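Local structure of extracellular ligand-binding receptor (4MLC) at residues V293-E298 with R316-W321. The protein probably binds an amino acid or related small ligand outside the cell for uptake, as a calcium-binding member of the leucine-binding protein family. Numbering follows the deposited sequence.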
ATOM      1  N   VAL A 293       4.141   6.549 -11.978  1.00 20.63           N
ATOM      2  CA  VAL A 293       4.334   7.113 -13.295  1.00 22.12           C
ATOM      3  C   VAL A 293       5.747   7.679 -13.463  1.00 23.31           C
ATOM      4  O   VAL A 293       6.396   7.410 -14.465  1.00 26.15           O
ATOM      5  CB  VAL A 293       3.302   8.205 -13.646  1.00 23.13           C
ATOM      6  CG1 VAL A 293       3.544   8.694 -15.047  1.00 24.90           C
ATOM      7  CG2 VAL A 293       1.903   7.669 -13.538  1.00 22.38           C
ATOM      8  N   ILE A 294       6.226   8.455 -12.500  1.00 23.62           N
ATOM      9  CA  ILE A 294       7.547   9.040 -12.638  1.00 25.19           C
ATOM     10  C   ILE A 294       8.611   7.944 -12.720  1.00 24.90           C
ATOM     11  O   ILE A 294       9.460   7.967 -13.608  1.00 33.24           O
ATOM     12  CB  ILE A 294       7.867  10.048 -11.518  1.00 25.89           C
ATOM     13  CG1 ILE A 294       6.748  11.086 -11.392  1.00 26.34           C
ATOM     14  CG2 ILE A 294       9.153  10.794 -11.827  1.00 28.16           C
ATOM     15  CD1 ILE A 294       6.677  12.052 -12.545  1.00 28.40           C
ATOM     16  N   LEU A 295       8.531   6.975 -11.812  1.00 31.11           N
ATOM     17  CA  LEU A 295       9.400   5.793 -11.787  1.00 23.08           C
ATOM     18  C   LEU A 295       9.479   5.084 -13.135  1.00 39.54           C
ATOM     19  O   LEU A 295      10.567   4.817 -13.647  1.00 36.81           O
ATOM     20  CB  LEU A 295       8.844   4.802 -10.778  1.00 21.34           C
ATOM     21  CG  LEU A 295       9.762   3.875 -10.022  1.00 27.90           C
ATOM     22  CD1 LEU A 295      11.115   4.506  -9.919  1.00 34.97           C
ATOM     23  CD2 LEU A 295       9.159   3.710  -8.637  1.00 29.72           C
ATOM     24  N   LEU A 296       8.315   4.763 -13.697  1.00 22.75           N
ATOM     25  CA  LEU A 296       8.248   4.096 -14.989  1.00 23.32           C
ATOM     26  C   LEU A 296       8.801   4.950 -16.133  1.00 25.25           C
ATOM     27  O   LEU A 296       9.560   4.461 -16.967  1.00 26.31           O
ATOM     28  CB  LEU A 296       6.815   3.668 -15.301  1.00 26.75           C
ATOM     29  CG  LEU A 296       6.373   2.434 -14.531  1.00 27.30           C
ATOM     30  CD1 LEU A 296       4.987   2.018 -14.953  1.00 20.82           C
ATOM     31  CD2 LEU A 296       7.367   1.322 -14.750  1.00 21.48           C
ATOM     32  N   ALA A 297       8.422   6.219 -16.171  1.00 25.94           N
ATOM     33  CA  ALA A 297       8.951   7.130 -17.177  1.00 31.19           C
ATOM     34  C   ALA A 297      10.473   7.195 -17.109  1.00 34.15           C
ATOM     35  O   ALA A 297      11.150   7.127 -18.140  1.00 38.07           O
ATOM     36  CB  ALA A 297       8.357   8.512 -17.012  1.00 28.88           C
ATOM     37  N   GLU A 298      11.007   7.298 -15.894  1.00 32.81           N
ATOM     38  CA  GLU A 298      12.447   7.423 -15.708  1.00 30.54           C
ATOM     39  C   GLU A 298      13.197   6.146 -16.123  1.00 36.18           C
ATOM     40  O   GLU A 298      14.258   6.210 -16.743  1.00 32.63           O
ATOM     41  CB  GLU A 298      12.770   7.837 -14.270  1.00 56.96           C
ATOM     42  CG  GLU A 298      14.262   8.016 -14.003  1.00 76.45           C
ATOM     43  CD  GLU A 298      14.892   9.238 -14.693  1.00 88.36           C
ATOM     44  OE1 GLU A 298      14.153  10.126 -15.184  1.00 92.98           O
ATOM     45  OE2 GLU A 298      16.146   9.309 -14.728  1.00 89.96           O
ATOM     46  N   ARG A 316      15.415  -2.553 -11.688  1.00 28.59           N
ATOM     47  CA  ARG A 316      16.258  -3.046 -10.593  1.00 28.42           C
ATOM     48  C   ARG A 316      17.626  -2.378 -10.545  1.00 59.17           C
ATOM     49  O   ARG A 316      18.403  -2.611  -9.618  1.00 72.45           O
ATOM     50  CB  ARG A 316      16.438  -4.562 -10.681  1.00 29.13           C
ATOM     51  CG  ARG A 316      15.273  -5.339 -10.151  1.00 27.48           C
ATOM     52  CD  ARG A 316      15.426  -6.850 -10.375  1.00 28.59           C
ATOM     53  NE  ARG A 316      14.273  -7.556  -9.816  1.00 27.28           N
ATOM     54  CZ  ARG A 316      13.195  -7.914 -10.514  1.00 33.64           C
ATOM     55  NH1 ARG A 316      13.135  -7.680 -11.822  1.00 26.80           N
ATOM     56  NH2 ARG A 316      12.185  -8.531  -9.911  1.00 25.62           N
ATOM     57  N   ASP A 317      17.925  -1.559 -11.550  1.00 55.57           N
ATOM     58  CA  ASP A 317      19.178  -0.813 -11.589  1.00 60.64           C
ATOM     59  C   ASP A 317      18.932   0.690 -11.522  1.00 68.20           C
ATOM     60  O   ASP A 317      19.865   1.489 -11.416  1.00 78.49           O
ATOM     61  CB  ASP A 317      19.970  -1.183 -12.836  1.00 63.28           C
ATOM     62  CG  ASP A 317      20.508  -2.603 -12.774  1.00 72.63           C
ATOM     63  OD1 ASP A 317      20.979  -3.104 -13.820  1.00 74.30           O
ATOM     64  OD2 ASP A 317      20.456  -3.216 -11.679  1.00 73.19           O
ATOM     65  N   LEU A 318      17.654   1.051 -11.567  1.00 69.43           N
ATOM     66  CA  LEU A 318      17.199   2.437 -11.525  1.00 67.77           C
ATOM     67  C   LEU A 318      17.605   3.065 -10.203  1.00 77.12           C
ATOM     68  O   LEU A 318      18.208   4.139 -10.154  1.00 84.96           O
ATOM     69  CB  LEU A 318      15.669   2.471 -11.679  1.00 49.24           C
ATOM     70  CG  LEU A 318      14.962   3.698 -12.263  1.00 42.53           C
ATOM     71  CD1 LEU A 318      14.463   4.592 -11.157  1.00 35.34           C
ATOM     72  CD2 LEU A 318      15.858   4.472 -13.233  1.00 31.07           C
ATOM     73  N   GLY A 319      17.286   2.355  -9.131  1.00 77.55           N
ATOM     74  CA  GLY A 319      17.447   2.859  -7.787  1.00 68.74           C
ATOM     75  C   GLY A 319      18.871   3.079  -7.320  1.00 60.82           C
ATOM     76  O   GLY A 319      19.815   2.554  -7.922  1.00 62.50           O
ATOM     77  N   PRO A 320      19.024   3.845  -6.224  1.00 53.43           N
ATOM     78  CA  PRO A 320      17.872   4.467  -5.552  1.00 52.23           C
ATOM     79  C   PRO A 320      17.279   5.615  -6.362  1.00 55.90           C
ATOM     80  O   PRO A 320      18.030   6.370  -6.969  1.00 61.18           O
ATOM     81  CB  PRO A 320      18.469   5.011  -4.245  1.00 50.59           C
ATOM     82  CG  PRO A 320      19.780   4.309  -4.074  1.00 48.78           C
ATOM     83  CD  PRO A 320      20.269   4.010  -5.458  1.00 50.65           C
ATOM     84  N   TRP A 321      15.952   5.713  -6.397  1.00 57.42           N
ATOM     85  CA  TRP A 321      15.289   6.840  -7.048  1.00 56.28           C
ATOM     86  C   TRP A 321      14.485   7.698  -6.079  1.00 44.02           C
ATOM     87  O   TRP A 321      13.515   7.208  -5.504  1.00 38.53           O
ATOM     88  CB  TRP A 321      14.338   6.373  -8.148  1.00 60.38           C
ATOM     89  CG  TRP A 321      13.981   7.528  -9.000  1.00 68.51           C
ATOM     90  CD1 TRP A 321      12.775   8.167  -9.074  1.00 69.03           C
ATOM     91  CD2 TRP A 321      14.877   8.249  -9.854  1.00 73.92           C
ATOM     92  NE1 TRP A 321      12.860   9.224  -9.954  1.00 75.01           N
ATOM     93  CE2 TRP A 321      14.141   9.296 -10.443  1.00 77.66           C
ATOM     94  CE3 TRP A 321      16.232   8.097 -10.190  1.00 76.41           C
ATOM     95  CZ2 TRP A 321      14.714  10.190 -11.350  1.00 84.44           C
ATOM     96  CZ3 TRP A 321      16.799   8.977 -11.092  1.00 81.35           C
ATOM     97  CH2 TRP A 321      16.042  10.015 -11.662  1.00 86.80           C
TER
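Side-chain packing without a hydrogen bond joins Glu298, Leu295 and Ile294 of helix 284-300 to Leu318 and Trp321, which stand at the two ends of the turn leading from helix 310-318 into the short strand 321-323. It lies away from the calcium sites, in the lobe of the periplasmic binding protein fold built on the parallel sheet that includes strand 75-79. Its centre is a CH-pi contact: Glu298 CG lies over one face of the indole, 3.6 Å from the centroid of the Trp321 six-membered ring. The chain of Glu298 is bent at chi2 (70°), which carries the carboxylate out past the CZ2-CH2 edge of the benzo ring, its plane 17° from that of the indole. The face contact is therefore made by the methylene. Beside it, Leu318 CD2 comes within 4.0 Å of Glu298 CG, while Leu318 CD1 meets Leu295 CD1 at 3.6 Å. The same Leu295 methyl also approaches Trp321 CD1 obliquely, at 4.1 Å, and Ile294 CG2 makes a looser approach to the pyrrole nitrogen. Cutting Glu298 back to an alanine is likely to leave this face of Trp321 without its CH-pi partner and Leu318 CD2 without its methylene neighbour. The cis peptide before Pro320 lies in the turn between Leu318 and Trp321. Leu295 reaches further, to His328 and Phe330, and Trp321 is backbone-bonded to His328 in the hairpin of strands 321-323 and 326-328. Elsewhere on helix 284-300, Val293 and Ala297 pack on helix 26-38, and Leu296 on strand 75-79.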